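Local coordinates for alanine glyoxylate transaminase (Thermococcus litoralis, PDB 2ZC0), which probably transfers the amino group of alanine to glyoxylate, using pyridoxal 5'-phosphate as cofactor, and works as a homodimer, at residues G122-T127 with Q173-I178; P324-T329 with V337-P342; N352-R357 with A398-E403. All blocks are in the same frame, centred on the assembly; numbering follows the deposited sequence.

Contact 1 (G122-T127 with Q173-I178); sequences GDVVIT and QKVKLI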
# COMPACT_ATOMS: atom_id res chain seq x y z
N GLY A 122 -5.06 4.51 4.03
CA GLY A 122 -5.21 4.72 5.46
C GLY A 122 -5.40 6.18 5.82
O GLY A 122 -5.93 6.52 6.89
N ASP A 123 -4.97 7.07 4.94
CA ASP A 123 -5.13 8.50 5.18
C ASP A 123 -6.61 8.82 5.39
O ASP A 123 -7.48 8.23 4.74
CB ASP A 123 -4.65 9.33 3.98
CG ASP A 123 -3.14 9.50 3.93
OD1 ASP A 123 -2.42 9.06 4.85
OD2 ASP A 123 -2.67 10.12 2.94
N VAL A 124 -6.89 9.75 6.29
CA VAL A 124 -8.26 10.18 6.53
C VAL A 124 -8.44 11.43 5.68
O VAL A 124 -7.58 12.29 5.67
CB VAL A 124 -8.51 10.57 7.99
CG1 VAL A 124 -9.78 11.44 8.09
CG2 VAL A 124 -8.64 9.32 8.85
N VAL A 125 -9.53 11.50 4.95
CA VAL A 125 -9.80 12.70 4.17
C VAL A 125 -11.16 13.16 4.66
O VAL A 125 -12.10 12.36 4.73
CB VAL A 125 -9.82 12.43 2.64
CG1 VAL A 125 -10.54 11.16 2.34
CG2 VAL A 125 -10.50 13.58 1.94
N ILE A 126 -11.27 14.43 5.02
CA ILE A 126 -12.54 14.94 5.51
C ILE A 126 -13.35 15.57 4.38
O ILE A 126 -12.80 16.22 3.50
CB ILE A 126 -12.32 15.91 6.72
CG1 ILE A 126 -13.50 16.88 6.88
CG2 ILE A 126 -11.03 16.65 6.56
CD1 ILE A 126 -13.49 18.04 5.90
N THR A 127 -14.65 15.34 4.42
CA THR A 127 -15.57 15.84 3.40
C THR A 127 -16.83 16.36 4.09
O THR A 127 -16.95 16.30 5.31
CB THR A 127 -16.02 14.71 2.47
OG1 THR A 127 -16.84 13.79 3.21
CG2 THR A 127 -14.82 13.95 1.93
N GLN A 173 -5.12 10.30 14.83
CA GLN A 173 -5.40 10.07 13.42
C GLN A 173 -4.71 11.10 12.53
O GLN A 173 -4.64 12.28 12.85
CB GLN A 173 -6.91 10.11 13.15
CG GLN A 173 -7.70 8.98 13.79
CD GLN A 173 -7.54 7.65 13.06
OE1 GLN A 173 -7.97 7.49 11.91
NE2 GLN A 173 -6.91 6.68 13.73
N LYS A 174 -4.23 10.63 11.39
CA LYS A 174 -3.58 11.51 10.44
C LYS A 174 -4.55 11.97 9.37
O LYS A 174 -5.22 11.16 8.73
CB LYS A 174 -2.41 10.81 9.78
CG LYS A 174 -1.86 11.57 8.59
CD LYS A 174 -0.84 10.72 7.87
CE LYS A 174 -0.36 11.37 6.61
NZ LYS A 174 0.25 10.32 5.74
N VAL A 175 -4.63 13.27 9.18
CA VAL A 175 -5.51 13.84 8.18
C VAL A 175 -4.74 14.94 7.46
O VAL A 175 -3.89 15.60 8.06
CB VAL A 175 -6.78 14.44 8.82
CG1 VAL A 175 -6.40 15.48 9.88
CG2 VAL A 175 -7.64 15.09 7.73
N LYS A 176 -5.02 15.16 6.19
CA LYS A 176 -4.29 16.22 5.51
C LYS A 176 -5.12 16.98 4.51
O LYS A 176 -4.83 18.14 4.21
CB LYS A 176 -3.06 15.66 4.81
CG LYS A 176 -3.32 15.19 3.39
CD LYS A 176 -2.05 14.74 2.65
CE LYS A 176 -1.56 13.38 3.14
NZ LYS A 176 -0.53 12.84 2.22
N LEU A 177 -6.16 16.34 3.98
CA LEU A 177 -6.98 16.99 2.97
C LEU A 177 -8.42 17.16 3.39
O LEU A 177 -8.96 16.40 4.21
CB LEU A 177 -6.97 16.19 1.66
CG LEU A 177 -5.64 15.70 1.05
CD1 LEU A 177 -5.94 14.72 -0.10
CD2 LEU A 177 -4.84 16.88 0.56
N ILE A 178 -9.04 18.16 2.79
CA ILE A 178 -10.44 18.47 3.00
C ILE A 178 -10.98 18.69 1.60
O ILE A 178 -10.47 19.53 0.88
CB ILE A 178 -10.64 19.77 3.79
CG1 ILE A 178 -10.25 19.58 5.24
CG2 ILE A 178 -12.10 20.22 3.65
CD1 ILE A 178 -10.39 20.85 6.06
O HOH W 1 0.16 10.36 3.12
O HOH W 2 -5.95 13.37 3.85
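Asp123 reaches obliquely across to two lysines of 173-178 and gives one carboxylate oxygen to each. Asp123 OD1 receives Lys174 NZ at 3.1 Å, on the syn side and 24° out of the carboxylate plane. Asp123 OD2 lies 3.5 Å from Lys176 NZ, a longer salt bridge. Lys174 gets there with an extended chain, CG anti to the backbone N (chi1 168°), while Lys176 bends at chi3. A water ties the three together, donating to OD2 and accepting from both NZ atoms. The network extends further: OD2 also takes the backbone N-H of Asp120, and Lys176 NZ hydrogen-bonds to Leu118 O and to Tyr6 O of the third subunit.

Beyond the charges the strands run parallel. Val124 N hydrogen-bonds to Lys174 O at 3.3 Å, and Ile126 N to Leu177 O at 3.1 Å. Between these bonds a second water joins Val124 O to Leu177 N. Ile126 and Ile178 lie side by side and point the same way. They are modelled closer than usual van der Waals contact, so their exact fit is doubtful. Val175 CG2 touches Ile126 CG2 on the same face, and Leu161 of helix 158-170 packs on both isoleucines.

These are adjacent parallel strands of the mixed sheet of the large domain, between strands 210-214 and 145-152, in the core of the class I aminotransferase fold.

Contact 2 (P324-T329 with V337-P342); sequences PNAEFT and VMFFLP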
# COMPACT_ATOMS: atom_id res chain seq x y z
N PRO A 324 -46.00 20.83 0.43
CA PRO A 324 -45.71 21.92 1.37
C PRO A 324 -45.31 21.52 2.79
O PRO A 324 -44.75 22.34 3.52
CB PRO A 324 -47.00 22.74 1.35
CG PRO A 324 -48.04 21.70 1.07
CD PRO A 324 -47.40 20.89 -0.02
N ASN A 325 -45.59 20.28 3.18
CA ASN A 325 -45.24 19.84 4.52
C ASN A 325 -43.94 19.04 4.57
O ASN A 325 -43.53 18.58 5.64
CB ASN A 325 -46.37 18.99 5.13
CG ASN A 325 -47.67 19.76 5.25
OD1 ASN A 325 -47.69 20.94 5.61
ND2 ASN A 325 -48.78 19.08 4.97
N ALA A 326 -43.28 18.88 3.43
CA ALA A 326 -42.02 18.13 3.38
C ALA A 326 -40.84 19.09 3.34
O ALA A 326 -40.93 20.17 2.75
CB ALA A 326 -42.00 17.22 2.16
N GLU A 327 -39.73 18.72 3.98
CA GLU A 327 -38.58 19.60 3.98
C GLU A 327 -37.66 19.24 2.80
O GLU A 327 -37.43 18.07 2.48
CB GLU A 327 -37.83 19.54 5.34
CG GLU A 327 -37.66 20.90 6.11
CD GLU A 327 -38.91 21.35 6.91
OE1 GLU A 327 -39.65 20.46 7.38
OE2 GLU A 327 -39.13 22.59 7.09
N PHE A 328 -37.18 20.28 2.12
CA PHE A 328 -36.29 20.11 0.98
C PHE A 328 -35.49 21.38 0.75
O PHE A 328 -35.94 22.48 1.04
CB PHE A 328 -37.09 19.72 -0.27
CG PHE A 328 -38.29 20.58 -0.53
CD1 PHE A 328 -38.17 21.78 -1.24
CD2 PHE A 328 -39.55 20.18 -0.09
CE1 PHE A 328 -39.29 22.56 -1.51
CE2 PHE A 328 -40.68 20.95 -0.36
CZ PHE A 328 -40.54 22.14 -1.07
N THR A 329 -34.28 21.20 0.24
CA THR A 329 -33.38 22.31 0.01
C THR A 329 -33.84 23.27 -1.08
O THR A 329 -34.54 22.89 -2.02
CB THR A 329 -31.94 21.80 -0.34
OG1 THR A 329 -31.97 21.08 -1.58
CG2 THR A 329 -31.43 20.88 0.76
N VAL A 337 -31.69 19.04 -6.03
CA VAL A 337 -32.53 19.45 -4.92
C VAL A 337 -32.60 18.19 -4.08
O VAL A 337 -32.85 17.11 -4.61
CB VAL A 337 -33.96 19.83 -5.36
CG1 VAL A 337 -34.86 20.01 -4.13
CG2 VAL A 337 -33.93 21.11 -6.19
N MET A 338 -32.34 18.30 -2.78
CA MET A 338 -32.44 17.13 -1.93
C MET A 338 -33.78 17.18 -1.23
O MET A 338 -34.07 18.10 -0.47
CB MET A 338 -31.34 17.09 -0.86
CG MET A 338 -31.33 15.78 -0.07
SD MET A 338 -30.67 14.37 -1.07
CE MET A 338 -29.03 14.27 -0.41
N PHE A 339 -34.59 16.17 -1.52
CA PHE A 339 -35.92 16.01 -0.96
C PHE A 339 -35.81 15.02 0.20
O PHE A 339 -35.05 14.06 0.13
CB PHE A 339 -36.87 15.43 -2.01
CG PHE A 339 -38.27 15.23 -1.52
CD1 PHE A 339 -39.16 16.30 -1.46
CD2 PHE A 339 -38.71 13.97 -1.13
CE1 PHE A 339 -40.46 16.12 -1.02
CE2 PHE A 339 -40.02 13.78 -0.69
CZ PHE A 339 -40.89 14.86 -0.64
N PHE A 340 -36.58 15.25 1.26
CA PHE A 340 -36.53 14.37 2.41
C PHE A 340 -37.88 13.74 2.70
O PHE A 340 -38.91 14.42 2.72
CB PHE A 340 -36.06 15.15 3.64
CG PHE A 340 -34.63 15.57 3.58
CD1 PHE A 340 -33.62 14.74 4.07
CD2 PHE A 340 -34.27 16.80 3.03
CE1 PHE A 340 -32.29 15.12 4.02
CE2 PHE A 340 -32.93 17.19 2.97
CZ PHE A 340 -31.95 16.35 3.47
N LEU A 341 -37.87 12.43 2.89
CA LEU A 341 -39.08 11.68 3.23
C LEU A 341 -39.17 11.84 4.74
O LEU A 341 -38.28 12.44 5.36
CB LEU A 341 -38.89 10.20 2.87
CG LEU A 341 -39.33 9.67 1.50
CD1 LEU A 341 -39.00 10.65 0.40
CD2 LEU A 341 -38.66 8.33 1.25
N PRO A 342 -40.25 11.35 5.37
CA PRO A 342 -40.37 11.48 6.82
C PRO A 342 -39.22 10.72 7.48
O PRO A 342 -38.74 9.73 6.93
CB PRO A 342 -41.72 10.84 7.12
CG PRO A 342 -42.51 11.17 5.89
CD PRO A 342 -41.51 10.84 4.80
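Val337 meets Thr329, Val337 CG1 lying 3.6 Å from Thr329 O. At Met338 both backbone polar groups are used. Met338 N gives a nearly straight hydrogen bond to Thr329 OG1, 3.1 Å long with 168° at the hydrogen. A chi1 of 64° places Thr329 OG1 between its own backbone N and carbonyl carbon, where it meets Met338 N; the hydroxyl is also hydrogen-bonded to Met188 O. Met338 O accepts Thr329 N at 3.2 Å and touches Phe328 CA, a CA-H...O contact.

Phe339 brings the end of its ring near the loop, CG anti to the backbone N. Phe339 CE1 is 3.7 Å from Ala326 CB, and Phe339 CD1 meets Phe328 CD2 at 4.1 Å where the two side chains cross at a slant. Phe340 N makes a bent hydrogen bond to Glu327 O at 3.2 Å. The same oxygen lies in the plane of the Phe340 ring, at its edge.

The loop 324-329 thus runs roughly antiparallel to strand 336-340 through a single bridge, Phe328 with Phe339. Strand 377-381 is the strand's sheet partner. Leu319 of helix 295-322 packs on Val337, Phe328 and Phe339, and Tyr401 of helix 389-404 on Ala326 and Phe339.

Contact 3 (N352-R357 with A398-E403); sequences NELMER and AKLYKE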
# COMPACT_ATOMS: atom_id res chain seq x y z
N ASN A 352 -37.23 2.87 -5.86
CA ASN A 352 -37.56 1.73 -6.71
C ASN A 352 -39.06 1.69 -6.99
O ASN A 352 -39.49 1.52 -8.13
CB ASN A 352 -37.15 0.41 -6.05
CG ASN A 352 -35.64 0.19 -6.07
OD1 ASN A 352 -35.04 0.08 -7.13
ND2 ASN A 352 -35.04 0.12 -4.89
N GLU A 353 -39.85 1.86 -5.94
CA GLU A 353 -41.29 1.84 -6.07
C GLU A 353 -41.77 2.97 -6.97
O GLU A 353 -42.72 2.80 -7.73
CB GLU A 353 -41.95 1.95 -4.70
CG GLU A 353 -43.28 1.23 -4.59
CD GLU A 353 -43.83 1.24 -3.17
OE1 GLU A 353 -43.04 0.97 -2.23
OE2 GLU A 353 -45.04 1.50 -3.00
N LEU A 354 -41.09 4.11 -6.90
CA LEU A 354 -41.46 5.27 -7.71
C LEU A 354 -41.20 4.95 -9.18
O LEU A 354 -42.03 5.23 -10.05
CB LEU A 354 -40.62 6.49 -7.30
CG LEU A 354 -41.19 7.91 -7.46
CD1 LEU A 354 -40.05 8.91 -7.41
CD2 LEU A 354 -41.93 8.04 -8.78
N MET A 355 -40.03 4.37 -9.44
CA MET A 355 -39.62 4.01 -10.79
C MET A 355 -40.51 2.93 -11.38
O MET A 355 -40.76 2.91 -12.59
CB MET A 355 -38.16 3.53 -10.77
CG MET A 355 -37.51 3.47 -12.14
SD MET A 355 -35.73 3.13 -12.07
CE MET A 355 -35.57 1.90 -13.35
N GLU A 356 -41.01 2.04 -10.53
CA GLU A 356 -41.87 0.94 -10.96
C GLU A 356 -43.33 1.32 -11.18
O GLU A 356 -43.92 0.98 -12.21
CB GLU A 356 -41.81 -0.19 -9.94
CG GLU A 356 -40.55 -1.02 -9.98
CD GLU A 356 -40.59 -2.17 -8.99
OE1 GLU A 356 -41.62 -2.87 -8.94
OE2 GLU A 356 -39.59 -2.36 -8.25
N ARG A 357 -43.91 2.03 -10.22
CA ARG A 357 -45.32 2.42 -10.30
C ARG A 357 -45.61 3.67 -11.12
O ARG A 357 -46.55 3.69 -11.91
CB ARG A 357 -45.87 2.57 -8.88
CG ARG A 357 -45.60 1.35 -8.01
CD ARG A 357 -46.10 1.51 -6.58
NE ARG A 357 -47.56 1.52 -6.50
CZ ARG A 357 -48.24 1.48 -5.35
NH1 ARG A 357 -49.57 1.50 -5.37
NH2 ARG A 357 -47.60 1.43 -4.19
N ALA A 398 -45.34 13.05 -5.56
CA ALA A 398 -46.22 13.45 -4.47
C ALA A 398 -47.29 12.39 -4.25
O ALA A 398 -47.67 12.10 -3.12
CB ALA A 398 -46.87 14.80 -4.79
N LYS A 399 -47.75 11.81 -5.35
CA LYS A 399 -48.77 10.76 -5.32
C LYS A 399 -48.31 9.57 -4.48
O LYS A 399 -49.02 9.12 -3.57
CB LYS A 399 -49.09 10.30 -6.75
CG LYS A 399 -50.12 9.18 -6.86
CD LYS A 399 -50.20 8.62 -8.28
CE LYS A 399 -51.16 7.44 -8.36
NZ LYS A 399 -51.15 6.79 -9.70
N LEU A 400 -47.11 9.06 -4.76
CA LEU A 400 -46.58 7.92 -4.01
C LEU A 400 -46.23 8.35 -2.59
O LEU A 400 -46.31 7.55 -1.66
CB LEU A 400 -45.33 7.37 -4.69
CG LEU A 400 -45.18 5.84 -4.73
CD1 LEU A 400 -43.73 5.52 -5.04
CD2 LEU A 400 -45.60 5.21 -3.41
N TYR A 401 -45.83 9.61 -2.44
CA TYR A 401 -45.45 10.15 -1.14
C TYR A 401 -46.60 10.01 -0.16
O TYR A 401 -46.47 9.36 0.88
CB TYR A 401 -45.10 11.64 -1.27
CG TYR A 401 -44.57 12.26 0.01
CD1 TYR A 401 -43.22 12.19 0.34
CD2 TYR A 401 -45.43 12.91 0.89
CE1 TYR A 401 -42.74 12.76 1.52
CE2 TYR A 401 -44.96 13.48 2.07
CZ TYR A 401 -43.61 13.40 2.38
OH TYR A 401 -43.14 13.97 3.55
N LYS A 402 -47.74 10.61 -0.50
CA LYS A 402 -48.90 10.54 0.36
C LYS A 402 -49.59 9.18 0.30
O LYS A 402 -50.37 8.84 1.19
CB LYS A 402 -49.89 11.67 0.04
CG LYS A 402 -49.56 12.99 0.75
CD LYS A 402 -49.21 12.74 2.23
CE LYS A 402 -49.22 14.01 3.08
NZ LYS A 402 -50.61 14.49 3.39
N GLU A 403 -49.30 8.39 -0.73
CA GLU A 403 -49.89 7.07 -0.80
C GLU A 403 -49.23 6.22 0.29
O GLU A 403 -49.85 5.31 0.84
CB GLU A 403 -49.65 6.41 -2.16
CG GLU A 403 -50.43 5.12 -2.32
CD GLU A 403 -49.72 4.09 -3.18
OE1 GLU A 403 -49.49 4.36 -4.38
OE2 GLU A 403 -49.39 3.00 -2.64
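Arg357 and Glu403 reach for each other from opposite directions and form the salt bridge between the two helices. Arg357 NH2 lies 2.8 Å from Glu403 OE2, but the hydrogen bond is weak, with only 124° at the hydrogen. The reason is the way the flat groups meet. Glu403 OE1 lies over one face of the guanidinium, and the two planes are 66° apart. Glu403 OE1 is 3.3 Å from Arg357 CZ. The attraction is therefore probably mainly electrostatic and owes less to aligned N-H bonds.

The same NH2 is held better by Glu353, one turn earlier on the helix of Arg357. Glu353 OE2 is 2.8 Å from Arg357 NH2, with 143° at the hydrogen, and lies close to the guanidinium plane. The nitrogen meets this oxygen on the anti side. Arg357 folds back at chi3, which brings NH2 close to both acids. Glu353 thus meets the guanidinium in its plane and Glu403 OE1 over a face.

Under this charged layer lies Leu400. Leu400 CD1 presses on the backbone of the other helix, 3.5 Å from Leu354 CA, and also touches Leu354 CB. Leu400 CD2 faces the acidic end of Glu353, 3.8 Å from Glu353 OE2. Leu400 supplies most of the apolar contact, and Leu354 also packs on Leu397 and Val360. The axes of the two short segments approach to 10.5 Å and cross steeply, nearer antiparallel than parallel.

Arg357 and Glu403 are exposed, so solvent should screen their charges. Glu353 OE2 and Glu403 OE2 are 4.6 Å apart, and the shared arginine probably offsets their repulsion. The chemistry implies an outer three-residue charge network, Glu353-Arg357-Glu403, laid over a buried leucine contact.

The three contacts follow one another along the chain, each closing before the next opens. Contact 1 lies in the mixed sheet of the large domain, on strands 124-129 and 175-180. Contacts 2 and 3 probably belong to the smaller C-terminal domain, with the two-stranded sheet 336-340 and 377-381 and the helices 347-357 and 389-404. Contact 1 is 31 Å from contact 2 and 39 Å from contact 3, centre to centre, and touches neither. Contacts 2 and 3 are 15 Å apart and do touch, Tyr401 CE1 lying 3.5 Å from Phe339 CZ. The last helix, 389-404, thus ties this region together, packing against both the strand and helix 347-357.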